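Local coordinates for retinol dehydratase (Spodoptera frugiperda, PDB 1X8J), which probably dehydrates retinol by way of a sulfotransferase-type reaction, and binds calcium, at residues G29-T34 with E118-I123; A198-L203 with E308-K313; D212-F217 with K329-W334. The protein carries 2 engineered substitutions. One frame throughout, in Å; residues are numbered along the deposited sequence.

Contact 1 of 3, residues G29-T34 with E118-I123; sequences GAFPTT and EEYNDI. With CA (calcium ion), chain C.
Pro-32 and Tyr-120 meet where the loop between helix 18-28 and strand 35-38 packs on the short helix 117-120 of a sulfotransferase fold, beside a calcium site. Pro-32 lies over one face of the phenol ring, a CH-pi contact with CB 3.9 Å from the ring centroid of Tyr-120. The edge of Tyr-120 points toward the face of the Phe-31 ring in an offset edge-to-face pair, planes at 70°, with Phe-31 CZ 3.6 Å from Tyr-120 CE2. Phe-31 CG stands anti to its backbone N (chi1 -167°), which swings the ring over to Tyr-120 and Ile-123; Ile-123 CD1 reaches the ring at its edge, and Phe-31 also touches the bound androsterone. The polar contact is one bond, Tyr-120 OH donating to Thr-33 OG1 at 2.6 Å; Thr-33 OG1 is further bonded to Ile-111 O, and Asp-113 N to Tyr-120 OH. A phenylalanine in place of Tyr-120 would probably keep the ring contacts but leave Thr-33 OG1 and Asp-113 N without this hydroxyl partner. Metal ligation occupies the far side of the turn: calcium is bound by Glu-118 O, Asn-121 OD1 and Asp-122 OD1, the last at 2.5 Å from the ion.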
loop_
_atom_site.group_PDB
_atom_site.type_symbol
_atom_site.label_atom_id
_atom_site.label_comp_id
_atom_site.label_asym_id
_atom_site.label_seq_id
_atom_site.Cartn_x
_atom_site.Cartn_y
_atom_site.Cartn_z
ATOM N N GLY A 29 -8.313 -1.757 -4.624
ATOM C CA GLY A 29 -9.181 -0.717 -4.094
ATOM C C GLY A 29 -10.140 -0.052 -5.068
ATOM O O GLY A 29 -11.270 0.257 -4.697
ATOM N N ALA A 30 -9.704 0.166 -6.306
ATOM C CA ALA A 30 -10.548 0.827 -7.299
ATOM C C ALA A 30 -11.781 0.009 -7.626
ATOM O O ALA A 30 -12.820 0.560 -7.978
ATOM C CB ALA A 30 -9.759 1.118 -8.569
ATOM N N PHE A 31 -11.675 -1.306 -7.508
ATOM C CA PHE A 31 -12.825 -2.141 -7.787
ATOM C C PHE A 31 -13.800 -1.989 -6.609
ATOM O O PHE A 31 -13.401 -2.063 -5.444
ATOM C CB PHE A 31 -12.412 -3.603 -7.964
ATOM C CG PHE A 31 -13.494 -4.453 -8.548
ATOM C CD1 PHE A 31 -13.964 -4.208 -9.835
ATOM C CD2 PHE A 31 -14.091 -5.460 -7.796
ATOM C CE1 PHE A 31 -15.020 -4.953 -10.364
ATOM C CE2 PHE A 31 -15.146 -6.210 -8.319
ATOM C CZ PHE A 31 -15.611 -5.955 -9.604
ATOM N N PRO A 32 -15.094 -1.773 -6.903
ATOM C CA PRO A 32 -16.132 -1.595 -5.884
ATOM C C PRO A 32 -16.274 -2.686 -4.825
ATOM O O PRO A 32 -16.375 -2.392 -3.634
ATOM C CB PRO A 32 -17.407 -1.444 -6.718
ATOM C CG PRO A 32 -16.923 -0.858 -7.998
ATOM C CD PRO A 32 -15.679 -1.683 -8.253
ATOM N N THR A 33 -16.280 -3.944 -5.252
ATOM C CA THR A 33 -16.472 -5.043 -4.316
ATOM C C THR A 33 -15.329 -5.272 -3.327
ATOM O O THR A 33 -14.153 -5.233 -3.688
ATOM C CB THR A 33 -16.751 -6.348 -5.070
ATOM O OG1 THR A 33 -17.658 -6.089 -6.150
ATOM C CG2 THR A 33 -17.382 -7.370 -4.140
ATOM N N THR A 34 -15.685 -5.515 -2.069
ATOM C CA THR A 34 -14.685 -5.744 -1.037
ATOM C C THR A 34 -14.708 -7.202 -0.593
ATOM O O THR A 34 -15.602 -7.960 -0.982
ATOM C CB THR A 34 -14.925 -4.823 0.184
ATOM O OG1 THR A 34 -16.225 -5.076 0.731
ATOM C CG2 THR A 34 -14.829 -3.356 -0.230
ATOM N N GLU A 118 -23.943 1.642 -9.288
ATOM C CA GLU A 118 -23.410 2.832 -9.954
ATOM C C GLU A 118 -21.888 2.850 -10.048
ATOM O O GLU A 118 -21.326 3.423 -10.979
ATOM C CB GLU A 118 -23.840 4.122 -9.229
ATOM C CG GLU A 118 -25.330 4.422 -9.195
ATOM C CD GLU A 118 -26.079 3.621 -8.146
ATOM O OE1 GLU A 118 -27.226 4.012 -7.825
ATOM O OE2 GLU A 118 -25.527 2.607 -7.650
ATOM N N GLU A 119 -21.229 2.231 -9.074
ATOM C CA GLU A 119 -19.767 2.217 -9.013
ATOM C C GLU A 119 -19.009 1.350 -10.011
ATOM O O GLU A 119 -17.849 1.635 -10.309
ATOM C CB GLU A 119 -19.316 1.837 -7.598
ATOM C CG GLU A 119 -19.565 2.914 -6.560
ATOM C CD GLU A 119 -19.447 2.388 -5.143
ATOM O OE1 GLU A 119 -18.417 1.756 -4.821
ATOM O OE2 GLU A 119 -20.387 2.607 -4.348
ATOM N N TYR A 120 -19.646 0.308 -10.537
ATOM C CA TYR A 120 -18.955 -0.586 -11.457
ATOM C C TYR A 120 -18.535 -0.064 -12.822
ATOM O O TYR A 120 -17.442 -0.394 -13.294
ATOM C CB TYR A 120 -19.749 -1.868 -11.629
ATOM C CG TYR A 120 -19.774 -2.666 -10.363
ATOM C CD1 TYR A 120 -20.818 -2.525 -9.448
ATOM C CD2 TYR A 120 -18.732 -3.538 -10.049
ATOM C CE1 TYR A 120 -20.829 -3.232 -8.256
ATOM C CE2 TYR A 120 -18.728 -4.248 -8.860
ATOM C CZ TYR A 120 -19.782 -4.093 -7.965
ATOM O OH TYR A 120 -19.799 -4.809 -6.787
ATOM N N ASN A 121 -19.372 0.747 -13.459
ATOM C CA ASN A 121 -19.032 1.258 -14.777
ATOM C C ASN A 121 -17.895 2.272 -14.714
ATOM O O ASN A 121 -17.277 2.587 -15.731
ATOM C CB ASN A 121 -20.271 1.872 -15.442
ATOM C CG ASN A 121 -20.629 3.239 -14.877
ATOM O OD1 ASN A 121 -20.657 3.446 -13.661
ATOM N ND2 ASN A 121 -20.919 4.182 -15.767
ATOM N N ASP A 122 -17.602 2.763 -13.517
ATOM C CA ASP A 122 -16.541 3.750 -13.343
ATOM C C ASP A 122 -15.133 3.179 -13.472
ATOM O O ASP A 122 -14.159 3.922 -13.466
ATOM C CB ASP A 122 -16.680 4.440 -11.985
ATOM C CG ASP A 122 -18.081 4.980 -11.745
ATOM O OD1 ASP A 122 -18.767 5.361 -12.724
ATOM O OD2 ASP A 122 -18.496 5.038 -10.571
ATOM N N ILE A 123 -15.013 1.863 -13.578
ATOM C CA ILE A 123 -13.693 1.257 -13.715
ATOM C C ILE A 123 -13.343 1.142 -15.195
ATOM O O ILE A 123 -12.222 0.772 -15.548
ATOM C CB ILE A 123 -13.637 -0.158 -13.081
ATOM C CG1 ILE A 123 -14.521 -1.120 -13.873
ATOM C CG2 ILE A 123 -14.084 -0.098 -11.631
ATOM C CD1 ILE A 123 -14.572 -2.502 -13.300
HETATM CA CA CA C . -21.215 5.681 -12.646
#

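Contact 2 of 3, residues A198-L203 with E308-K313; sequences ARLLYL and EHFIRK. With A3P (adenosine-3'-5'-diphosphate), chain D.
Leu-200 drives a methyl almost straight down onto the Phe-310 ring: CD2 stands 3.7 Å from the ring centroid of Phe-310 and only 9° off the ring normal, a centred CH-pi contact in an interface with no hydrogen bond between the two segments. A chi1 of 170° carries the branch point of Leu-200 toward the loop, where its methyls part, CD2 to the ring and CD1 to the backbone of Glu-308, 3.5 Å from Glu-308 O. Leu-201 CD2 adds a looser touch at 4.3 Å from Phe-310 CZ, and Leu-201 also touches the bound androsterone. Glu-308 bends at chi2 (-72°), laying its chain along the end of helix 187-200, with OE2 3.4 Å from Arg-199 CB. This carboxylate makes no salt bridge with Arg-199, whose guanidinium leads off to Ser-208 O; OE2 of Glu-308 is instead hydrogen-bonded to His-196. The helix closes with a Schellman motif, Tyr-202 at positive phi as the C-prime residue. Further along the loop, Arg-312 N bonds A3P O2' at 2.9 Å and Lys-313 N bonds A3P O2P, while Arg-312 NE and, weakly, NH2 converge on O3P. Ser-193 OG and Gly-314 N are among the further groups bonding the nucleotide; Arg-312 and the N-H of Lys-313 grip its 3'-phosphate as in the PAPS/PAP site of sulfotransferases.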
loop_
_atom_site.group_PDB
_atom_site.type_symbol
_atom_site.label_atom_id
_atom_site.label_comp_id
_atom_site.label_asym_id
_atom_site.label_seq_id
_atom_site.Cartn_x
_atom_site.Cartn_y
_atom_site.Cartn_z
ATOM N N ALA A 198 -7.415 -10.507 -14.079
ATOM C CA ALA A 198 -7.764 -9.337 -13.275
ATOM C C ALA A 198 -7.677 -8.066 -14.128
ATOM O O ALA A 198 -8.451 -7.120 -13.939
ATOM C CB ALA A 198 -6.828 -9.223 -12.068
ATOM N N ARG A 199 -6.717 -8.050 -15.050
ATOM C CA ARG A 199 -6.523 -6.927 -15.950
ATOM C C ARG A 199 -7.652 -6.907 -16.978
ATOM O O ARG A 199 -8.158 -5.848 -17.349
ATOM C CB ARG A 199 -5.186 -7.067 -16.670
ATOM C CG ARG A 199 -3.980 -6.550 -15.892
ATOM C CD ARG A 199 -3.477 -5.262 -16.524
ATOM N NE ARG A 199 -2.175 -4.842 -16.013
ATOM C CZ ARG A 199 -1.972 -4.245 -14.842
ATOM N NH1 ARG A 199 -2.985 -3.978 -14.026
ATOM N NH2 ARG A 199 -0.744 -3.903 -14.490
ATOM N N LEU A 200 -8.039 -8.097 -17.419
ATOM C CA LEU A 200 -9.089 -8.273 -18.407
ATOM C C LEU A 200 -10.423 -7.646 -18.016
ATOM O O LEU A 200 -11.090 -7.020 -18.842
ATOM C CB LEU A 200 -9.287 -9.772 -18.671
ATOM C CG LEU A 200 -10.485 -10.250 -19.503
ATOM C CD1 LEU A 200 -10.341 -9.794 -20.943
ATOM C CD2 LEU A 200 -10.574 -11.766 -19.442
ATOM N N LEU A 201 -10.814 -7.828 -16.758
ATOM C CA LEU A 201 -12.088 -7.312 -16.264
ATOM C C LEU A 201 -11.976 -6.022 -15.443
ATOM O O LEU A 201 -12.946 -5.585 -14.834
ATOM C CB LEU A 201 -12.775 -8.395 -15.435
ATOM C CG LEU A 201 -13.025 -9.710 -16.192
ATOM C CD1 LEU A 201 -13.239 -10.890 -15.220
ATOM C CD2 LEU A 201 -14.225 -9.519 -17.109
ATOM N N TYR A 202 -10.797 -5.415 -15.431
ATOM C CA TYR A 202 -10.577 -4.178 -14.683
ATOM C C TYR A 202 -10.828 -4.339 -13.194
ATOM O O TYR A 202 -11.532 -3.535 -12.590
ATOM C CB TYR A 202 -11.471 -3.047 -15.202
ATOM C CG TYR A 202 -11.352 -2.780 -16.682
ATOM C CD1 TYR A 202 -12.249 -3.349 -17.587
ATOM C CD2 TYR A 202 -10.383 -1.915 -17.173
ATOM C CE1 TYR A 202 -12.192 -3.048 -18.944
ATOM C CE2 TYR A 202 -10.311 -1.605 -18.534
ATOM C CZ TYR A 202 -11.224 -2.170 -19.411
ATOM O OH TYR A 202 -11.196 -1.822 -20.742
ATOM N N LEU A 203 -10.254 -5.375 -12.601
ATOM C CA LEU A 203 -10.409 -5.621 -11.178
ATOM C C LEU A 203 -9.212 -5.018 -10.456
ATOM O O LEU A 203 -9.321 -4.498 -9.344
ATOM C CB LEU A 203 -10.441 -7.125 -10.906
ATOM C CG LEU A 203 -11.502 -7.958 -11.620
ATOM C CD1 LEU A 203 -11.327 -9.433 -11.252
ATOM C CD2 LEU A 203 -12.879 -7.469 -11.211
ATOM N N GLU A 308 -6.443 -8.312 -23.907
ATOM C CA GLU A 308 -6.575 -9.292 -22.842
ATOM C C GLU A 308 -7.669 -10.217 -23.315
ATOM O O GLU A 308 -8.614 -9.775 -23.963
ATOM C CB GLU A 308 -6.960 -8.630 -21.512
ATOM C CG GLU A 308 -5.793 -7.988 -20.778
ATOM C CD GLU A 308 -4.831 -9.009 -20.178
ATOM O OE1 GLU A 308 -4.956 -10.210 -20.486
ATOM O OE2 GLU A 308 -3.940 -8.611 -19.398
ATOM N N HIS A 309 -7.529 -11.503 -23.036
ATOM C CA HIS A 309 -8.542 -12.451 -23.453
ATOM C C HIS A 309 -8.702 -13.531 -22.391
ATOM O O HIS A 309 -7.789 -13.756 -21.605
ATOM C CB HIS A 309 -8.147 -13.077 -24.792
ATOM C CG HIS A 309 -7.857 -12.070 -25.855
ATOM N ND1 HIS A 309 -6.658 -11.393 -25.929
ATOM C CD2 HIS A 309 -8.641 -11.558 -26.836
ATOM C CE1 HIS A 309 -6.717 -10.506 -26.906
ATOM N NE2 HIS A 309 -7.910 -10.585 -27.471
ATOM N N PHE A 310 -9.859 -14.186 -22.366
ATOM C CA PHE A 310 -10.087 -15.246 -21.392
ATOM C C PHE A 310 -9.151 -16.397 -21.700
ATOM O O PHE A 310 -8.540 -16.957 -20.799
ATOM C CB PHE A 310 -11.528 -15.742 -21.429
ATOM C CG PHE A 310 -12.485 -14.872 -20.675
ATOM C CD1 PHE A 310 -13.097 -13.779 -21.295
ATOM C CD2 PHE A 310 -12.798 -15.155 -19.343
ATOM C CE1 PHE A 310 -14.019 -12.973 -20.603
ATOM C CE2 PHE A 310 -13.718 -14.360 -18.639
ATOM C CZ PHE A 310 -14.331 -13.264 -19.275
ATOM N N ILE A 311 -9.051 -16.741 -22.982
ATOM C CA ILE A 311 -8.167 -17.810 -23.448
ATOM C C ILE A 311 -6.937 -17.057 -23.952
ATOM O O ILE A 311 -6.966 -16.470 -25.031
ATOM C CB ILE A 311 -8.853 -18.592 -24.574
ATOM C CG1 ILE A 311 -10.179 -19.159 -24.043
ATOM C CG2 ILE A 311 -7.960 -19.707 -25.067
ATOM C CD1 ILE A 311 -11.072 -19.794 -25.097
ATOM N N ARG A 312 -5.868 -17.077 -23.157
ATOM C CA ARG A 312 -4.643 -16.324 -23.441
ATOM C C ARG A 312 -3.490 -16.956 -24.227
ATOM O O ARG A 312 -3.441 -16.867 -25.453
ATOM C CB ARG A 312 -4.108 -15.785 -22.109
ATOM C CG ARG A 312 -3.240 -14.543 -22.198
ATOM C CD ARG A 312 -3.068 -13.959 -20.812
ATOM N NE ARG A 312 -2.509 -14.954 -19.893
ATOM C CZ ARG A 312 -1.217 -15.266 -19.819
ATOM N NH1 ARG A 312 -0.341 -14.655 -20.608
ATOM N NH2 ARG A 312 -0.802 -16.189 -18.962
ATOM N N LYS A 313 -2.553 -17.561 -23.505
ATOM C CA LYS A 313 -1.371 -18.185 -24.093
ATOM C C LYS A 313 -1.465 -19.713 -24.113
ATOM O O LYS A 313 -0.957 -20.356 -25.033
ATOM C CB LYS A 313 -0.133 -17.758 -23.302
ATOM C CG LYS A 313 0.816 -16.806 -24.021
ATOM C CD LYS A 313 1.820 -17.562 -24.891
ATOM C CE LYS A 313 3.066 -16.723 -25.180
ATOM N NZ LYS A 313 2.769 -15.414 -25.850
HETATM P P1 A3P D . -3.146 -18.817 -19.423
HETATM O O1P A3P D . -1.845 -19.268 -18.902
HETATM O O2P A3P D . -3.093 -18.715 -20.882
HETATM O O3P A3P D . -3.532 -17.529 -18.805
HETATM P P2 A3P D . -9.648 -21.326 -16.517
HETATM O O4P A3P D . -9.734 -22.289 -15.425
HETATM O O5P A3P D . -10.500 -21.749 -17.634
HETATM O O6P A3P D . -10.016 -19.958 -16.056
HETATM O "O5'" A3P D . -8.151 -21.286 -17.005
HETATM C "C5'" A3P D . -7.713 -20.433 -18.035
HETATM C "C4'" A3P D . -6.329 -20.879 -18.512
HETATM O "O4'" A3P D . -6.496 -22.048 -19.382
HETATM C "C3'" A3P D . -5.626 -19.835 -19.361
HETATM O "O3'" A3P D . -4.215 -19.911 -19.043
HETATM C "C2'" A3P D . -6.065 -20.251 -20.772
HETATM O "O2'" A3P D . -5.403 -19.685 -21.905
HETATM C "C1'" A3P D . -5.962 -21.762 -20.668
HETATM N N9 A3P D . -6.737 -22.453 -21.710
HETATM C C8 A3P D . -8.056 -22.269 -22.101
HETATM N N7 A3P D . -8.458 -23.050 -23.073
HETATM C C5 A3P D . -7.331 -23.814 -23.358
HETATM C C6 A3P D . -7.046 -24.875 -24.312
HETATM N N6 A3P D . -7.947 -25.350 -25.193
HETATM N N1 A3P D . -5.763 -25.433 -24.308
HETATM C C2 A3P D . -4.813 -24.984 -23.432
HETATM N N3 A3P D . -4.966 -23.999 -22.502
HETATM C C4 A3P D . -6.247 -23.455 -22.511
#

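Contact 3 of 3, residues D212-F217 with K329-W334; sequences DFWEMF and KQAEKW
Trp-214 fills the tight part of this contact, its indole reaching across from helix 210-218 to helix 325-339 with the benzo edge against Ala-331 and Trp-334. Trp-214 CZ2 lies 3.5 Å from Ala-331 CB, and its CH2 is 3.9 Å from Trp-334 CE3. The two indoles form an offset edge-to-face pair, the edge of Trp-214 turned toward the face of Trp-334 with six-membered rings at 87°. On the pyrrole side, Trp-214 NE1 donates to Gln-330 OE1 at 2.8 Å, with an N-H...O angle of 155°. The acceptor lies in the indole plane, whereas the donor sits above the amide's carbonyl plane. An extended Gln-330 chain spans the gap to this N-H. The two helical segments run nearly parallel, at 15°, but their axes stay 12.1 Å apart; in this alpha/beta sulfotransferase fold large side chains, above all the two tryptophans, bridge the interval between the axes. Around the tight part, His-218 stacks on Trp-214, and Phe-323 and Phe-228 set edge-to-face contacts against Trp-214 and Trp-334 respectively. Packing slackens elsewhere: Phe-217 CE2 approaches Trp-334 CH2 only to 4.3 Å. Toward the more exposed side, Glu-215 and Gln-330 cross at about a right angle without bonding, Glu-215 OE1 remaining 3.7 Å from Gln-330 NE2.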
loop_
_atom_site.group_PDB
_atom_site.type_symbol
_atom_site.label_atom_id
_atom_site.label_comp_id
_atom_site.label_asym_id
_atom_site.label_seq_id
_atom_site.Cartn_x
_atom_site.Cartn_y
_atom_site.Cartn_z
ATOM N N ASP A 212 3.192 -6.871 -7.472
ATOM C CA ASP A 212 2.170 -6.481 -6.505
ATOM C C ASP A 212 1.139 -7.601 -6.407
ATOM O O ASP A 212 0.801 -8.049 -5.313
ATOM C CB ASP A 212 1.437 -5.197 -6.937
ATOM C CG ASP A 212 2.355 -3.987 -7.030
ATOM O OD1 ASP A 212 3.062 -3.689 -6.039
ATOM O OD2 ASP A 212 2.354 -3.325 -8.096
ATOM N N PHE A 213 0.640 -8.049 -7.557
ATOM C CA PHE A 213 -0.365 -9.099 -7.574
ATOM C C PHE A 213 0.147 -10.380 -6.928
ATOM O O PHE A 213 -0.562 -11.019 -6.139
ATOM C CB PHE A 213 -0.813 -9.399 -8.999
ATOM C CG PHE A 213 -1.932 -10.393 -9.072
ATOM C CD1 PHE A 213 -3.252 -9.980 -8.959
ATOM C CD2 PHE A 213 -1.661 -11.757 -9.192
ATOM C CE1 PHE A 213 -4.291 -10.909 -8.962
ATOM C CE2 PHE A 213 -2.693 -12.696 -9.195
ATOM C CZ PHE A 213 -4.010 -12.267 -9.079
ATOM N N TRP A 214 1.376 -10.754 -7.272
ATOM C CA TRP A 214 1.981 -11.955 -6.716
ATOM C C TRP A 214 2.115 -11.842 -5.199
ATOM O O TRP A 214 2.042 -12.844 -4.491
ATOM C CB TRP A 214 3.355 -12.206 -7.345
ATOM C CG TRP A 214 4.211 -13.108 -6.506
ATOM C CD1 TRP A 214 5.257 -12.735 -5.710
ATOM C CD2 TRP A 214 4.064 -14.520 -6.339
ATOM N NE1 TRP A 214 5.771 -13.824 -5.057
ATOM C CE2 TRP A 214 5.062 -14.937 -5.424
ATOM C CE3 TRP A 214 3.184 -15.475 -6.866
ATOM C CZ2 TRP A 214 5.209 -16.277 -5.026
ATOM C CZ3 TRP A 214 3.326 -16.810 -6.468
ATOM C CH2 TRP A 214 4.334 -17.195 -5.557
ATOM N N GLU A 215 2.300 -10.617 -4.711
ATOM C CA GLU A 215 2.438 -10.368 -3.280
ATOM C C GLU A 215 1.143 -10.755 -2.571
ATOM O O GLU A 215 1.154 -11.460 -1.562
ATOM C CB GLU A 215 2.755 -8.892 -3.029
ATOM C CG GLU A 215 3.798 -8.655 -1.949
ATOM C CD GLU A 215 5.134 -9.324 -2.267
ATOM O OE1 GLU A 215 5.226 -10.562 -2.123
ATOM O OE2 GLU A 215 6.092 -8.615 -2.669
ATOM N N MET A 216 0.029 -10.293 -3.118
ATOM C CA MET A 216 -1.285 -10.596 -2.567
ATOM C C MET A 216 -1.611 -12.069 -2.697
ATOM O O MET A 216 -2.142 -12.681 -1.772
ATOM C CB MET A 216 -2.359 -9.821 -3.310
ATOM C CG MET A 216 -2.508 -8.382 -2.918
ATOM S SD MET A 216 -3.756 -7.664 -3.998
ATOM C CE MET A 216 -5.075 -8.860 -3.841
ATOM N N PHE A 217 -1.286 -12.625 -3.859
ATOM C CA PHE A 217 -1.572 -14.013 -4.158
ATOM C C PHE A 217 -1.010 -15.059 -3.188
ATOM O O PHE A 217 -1.777 -15.773 -2.532
ATOM C CB PHE A 217 -1.115 -14.353 -5.580
ATOM C CG PHE A 217 -1.584 -15.696 -6.050
ATOM C CD1 PHE A 217 -2.877 -15.862 -6.552
ATOM C CD2 PHE A 217 -0.756 -16.815 -5.943
ATOM C CE1 PHE A 217 -3.339 -17.124 -6.936
ATOM C CE2 PHE A 217 -1.209 -18.079 -6.326
ATOM C CZ PHE A 217 -2.504 -18.235 -6.823
ATOM N N LYS A 329 12.799 -17.272 -5.691
ATOM C CA LYS A 329 13.184 -17.965 -4.469
ATOM C C LYS A 329 12.043 -17.933 -3.459
ATOM O O LYS A 329 11.768 -18.923 -2.790
ATOM C CB LYS A 329 14.455 -17.337 -3.880
ATOM C CG LYS A 329 15.711 -17.588 -4.721
ATOM C CD LYS A 329 16.959 -16.959 -4.100
ATOM C CE LYS A 329 18.199 -17.183 -4.964
ATOM N NZ LYS A 329 19.447 -16.687 -4.301
ATOM N N GLN A 330 11.376 -16.791 -3.366
ATOM C CA GLN A 330 10.248 -16.624 -2.458
ATOM C C GLN A 330 9.129 -17.612 -2.794
ATOM O O GLN A 330 8.442 -18.109 -1.906
ATOM C CB GLN A 330 9.719 -15.198 -2.565
ATOM C CG GLN A 330 8.451 -14.921 -1.788
ATOM C CD GLN A 330 7.981 -13.486 -1.969
ATOM O OE1 GLN A 330 7.663 -13.062 -3.081
ATOM N NE2 GLN A 330 7.947 -12.729 -0.875
ATOM N N ALA A 331 8.956 -17.889 -4.084
ATOM C CA ALA A 331 7.926 -18.815 -4.546
ATOM C C ALA A 331 8.347 -20.254 -4.279
ATOM O O ALA A 331 7.517 -21.114 -3.977
ATOM C CB ALA A 331 7.671 -18.612 -6.037
ATOM N N GLU A 332 9.644 -20.508 -4.390
ATOM C CA GLU A 332 10.169 -21.839 -4.159
ATOM C C GLU A 332 9.981 -22.208 -2.693
ATOM O O GLU A 332 9.474 -23.285 -2.377
ATOM C CB GLU A 332 11.646 -21.892 -4.542
ATOM C CG GLU A 332 12.225 -23.290 -4.544
ATOM C CD GLU A 332 13.541 -23.367 -5.295
ATOM O OE1 GLU A 332 14.457 -22.570 -4.976
ATOM O OE2 GLU A 332 13.659 -24.223 -6.202
ATOM N N LYS A 333 10.381 -21.305 -1.803
ATOM C CA LYS A 333 10.250 -21.527 -0.372
ATOM C C LYS A 333 8.780 -21.765 -0.016
ATOM O O LYS A 333 8.447 -22.692 0.727
ATOM C CB LYS A 333 10.777 -20.312 0.393
ATOM C CG LYS A 333 10.677 -20.417 1.916
ATOM C CD LYS A 333 11.104 -19.108 2.605
ATOM C CE LYS A 333 12.551 -18.723 2.253
ATOM N NZ LYS A 333 12.992 -17.406 2.820
ATOM N N TRP A 334 7.908 -20.920 -0.560
ATOM C CA TRP A 334 6.477 -21.009 -0.319
ATOM C C TRP A 334 5.891 -22.360 -0.728
ATOM O O TRP A 334 5.168 -22.987 0.044
ATOM C CB TRP A 334 5.767 -19.896 -1.071
ATOM C CG TRP A 334 4.304 -19.846 -0.822
ATOM C CD1 TRP A 334 3.681 -19.682 0.379
ATOM C CD2 TRP A 334 3.266 -19.947 -1.806
ATOM N NE1 TRP A 334 2.316 -19.675 0.209
ATOM C CE2 TRP A 334 2.035 -19.834 -1.124
ATOM C CE3 TRP A 334 3.259 -20.118 -3.196
ATOM C CZ2 TRP A 334 0.803 -19.888 -1.786
ATOM C CZ3 TRP A 334 2.034 -20.170 -3.858
ATOM C CH2 TRP A 334 0.823 -20.055 -3.149
#

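In the fold
Contacts 1 and 2 adjoin at the androsterone, which touches Phe-31 of the first and Leu-201 of the second. Their centres are about 17 Å apart, yet they pack directly: Phe-31 CE1 lies 3.4 Å from Leu-203 CD2, and Ile-123 CD1 is 3.3 Å from Tyr-202 O. Contact 2 thus reaches from the steroid to the nucleotide, whereas the calcium belongs to contact 1. Contact 3 lies farther out, its centre about 20 Å from that of contact 2 and about 26 Å from that of contact 1, with the side chain of Phe-217 about 12 Å from the nucleotide. Helices 187-200 and 210-218 follow each other in the chain, and the segments of contacts 2 and 3 alternate in sequence.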